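Local structure of cytochrome c552 (Thermochromatium tepidum, 5ZE8) at residues 285-289 with 428-433. The protein is a low-potential cytochrome c552 that carries five hemes c and probably transfers electrons in a purple sulfur photosynthetic bacterium. Sequence-based numbering, arbitrary orientation.
Sequences IVFDL and IAVSEK
K433 folds back on L289 through bends at chi2 and chi4 (-55°), which carry NZ to the backbone carbonyl of that residue. NZ donates to L289 O at 2.7 Å, lying in the carbonyl plane with a C=O...N angle of 159°. The same ammonium makes a long salt bridge to D288, OD1 to NZ 3.7 Å, the lysine chain coming across the aspartate. Replaced by an alanine, K433 would probably leave L289 O without this donor and the D288 carboxylate without its nearby positive charge. One water bridges D288 OD1 and S431 OG, and S431 OG also accepts a weak, bent bond from L289 N. These strands, 285-294 and 426-434, are border strands of two antiparallel sheets that meet here side chain to side chain, consistent with a beta-sandwich next to the hemes; the segments run roughly parallel, 21° apart. The extended chi1 of F287 lays its ring along the facing strand, past A429 and toward S431: A429 CB sits 3.5 Å from F287 CB, and S431 N lies at the ring edge, 3.9 Å from F287 CE2. L323 and V302 also touch the F287 side chain. I428 and A429 form a classic beta bulge opposite L402. At the heme-proximal end I285 CD1 meets I428 CD1 at 4.1 Å, and M312 touches both isoleucines.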
loop_
_atom_site.group_PDB
_atom_site.type_symbol
_atom_site.label_atom_id
_atom_site.label_comp_id
_atom_site.label_asym_id
_atom_site.label_seq_id
_atom_site.Cartn_x
_atom_site.Cartn_y
_atom_site.Cartn_z
ATOM N N ILE A 285 -3.600 10.343 10.306
ATOM C CA ILE A 285 -3.707 11.789 10.279
ATOM C C ILE A 285 -4.159 12.295 11.675
ATOM O O ILE A 285 -4.766 11.526 12.423
ATOM C CB ILE A 285 -4.666 12.341 9.183
ATOM C CG1 ILE A 285 -6.168 12.195 9.498
ATOM C CG2 ILE A 285 -4.270 11.771 7.862
ATOM C CD1 ILE A 285 -6.648 10.799 9.709
ATOM N N VAL A 286 -3.946 13.559 11.945
ATOM C CA VAL A 286 -4.601 14.294 13.009
ATOM C C VAL A 286 -5.603 15.275 12.391
ATOM O O VAL A 286 -5.183 16.116 11.586
ATOM C CB VAL A 286 -3.593 15.033 13.876
ATOM C CG1 VAL A 286 -4.291 15.545 15.173
ATOM C CG2 VAL A 286 -2.474 14.117 14.271
ATOM N N PHE A 287 -6.851 15.137 12.757
ATOM C CA PHE A 287 -7.929 15.923 12.200
ATOM C C PHE A 287 -8.611 16.750 13.260
ATOM O O PHE A 287 -8.987 16.203 14.280
ATOM C CB PHE A 287 -8.887 14.942 11.553
ATOM C CG PHE A 287 -10.032 15.602 10.797
ATOM C CD1 PHE A 287 -9.832 16.168 9.588
ATOM C CD2 PHE A 287 -11.289 15.599 11.355
ATOM C CE1 PHE A 287 -10.941 16.725 8.896
ATOM C CE2 PHE A 287 -12.369 16.137 10.684
ATOM C CZ PHE A 287 -12.189 16.707 9.464
ATOM N N ASP A 288 -8.757 18.030 13.041
ATOM C CA ASP A 288 -9.470 18.886 14.028
ATOM C C ASP A 288 -10.207 20.029 13.352
ATOM O O ASP A 288 -9.839 20.471 12.287
ATOM C CB ASP A 288 -8.470 19.427 15.047
ATOM C CG ASP A 288 -9.114 19.835 16.368
ATOM O OD1 ASP A 288 -10.229 19.344 16.743
ATOM O OD2 ASP A 288 -8.404 20.639 17.008
ATOM N N LEU A 289 -11.318 20.432 13.989
ATOM C CA LEU A 289 -12.193 21.502 13.504
ATOM C C LEU A 289 -12.302 22.530 14.624
ATOM O O LEU A 289 -12.514 22.128 15.758
ATOM C CB LEU A 289 -13.577 20.967 13.280
ATOM C CG LEU A 289 -14.737 21.954 13.082
ATOM C CD1 LEU A 289 -14.458 22.678 11.779
ATOM C CD2 LEU A 289 -15.989 21.163 12.948
ATOM N N ILE A 428 -12.688 8.077 8.232
ATOM C CA ILE A 428 -11.427 7.967 8.950
ATOM C C ILE A 428 -11.165 9.045 10.020
ATOM O O ILE A 428 -10.197 8.954 10.740
ATOM C CB ILE A 428 -10.190 7.812 7.994
ATOM C CG1 ILE A 428 -9.924 9.068 7.117
ATOM C CG2 ILE A 428 -10.392 6.584 7.119
ATOM C CD1 ILE A 428 -8.498 9.170 6.486
ATOM N N ALA A 429 -12.005 10.111 10.089
ATOM C CA ALA A 429 -11.875 11.146 11.083
ATOM C C ALA A 429 -13.176 11.881 11.172
ATOM O O ALA A 429 -13.856 12.102 10.165
ATOM C CB ALA A 429 -10.782 12.139 10.787
ATOM N N VAL A 430 -13.489 12.324 12.415
ATOM C CA VAL A 430 -14.728 13.100 12.640
ATOM C C VAL A 430 -14.392 14.147 13.672
ATOM O O VAL A 430 -13.724 13.846 14.649
ATOM C CB VAL A 430 -15.871 12.246 13.167
ATOM C CG1 VAL A 430 -17.131 13.126 13.405
ATOM C CG2 VAL A 430 -16.310 11.199 12.186
ATOM N N SER A 431 -14.908 15.370 13.519
ATOM C CA SER A 431 -14.800 16.409 14.533
ATOM C C SER A 431 -16.110 17.171 14.544
ATOM O O SER A 431 -16.574 17.581 13.485
ATOM C CB SER A 431 -13.652 17.307 14.283
ATOM O OG SER A 431 -13.367 18.178 15.372
ATOM N N GLU A 432 -16.652 17.377 15.752
ATOM C CA GLU A 432 -17.939 18.118 15.957
ATOM C C GLU A 432 -17.691 19.318 16.827
ATOM O O GLU A 432 -16.945 19.209 17.826
ATOM C CB GLU A 432 -18.977 17.266 16.666
ATOM C CG GLU A 432 -19.703 16.259 15.733
ATOM C CD GLU A 432 -20.867 15.566 16.398
ATOM O OE1 GLU A 432 -20.829 15.451 17.675
ATOM O OE2 GLU A 432 -21.765 15.055 15.690
ATOM N N LYS A 433 -18.251 20.445 16.453
ATOM C CA LYS A 433 -18.303 21.595 17.350
ATOM C C LYS A 433 -19.745 22.086 17.552
ATOM O O LYS A 433 -20.401 22.417 16.574
ATOM C CB LYS A 433 -17.357 22.696 16.865
ATOM C CG LYS A 433 -15.893 22.321 16.965
ATOM C CD LYS A 433 -15.435 22.160 18.427
ATOM C CE LYS A 433 -13.948 21.835 18.559
ATOM N NZ LYS A 433 -13.559 20.628 17.766
HETATM O O HOH W 1 -12.020 16.997 17.294
#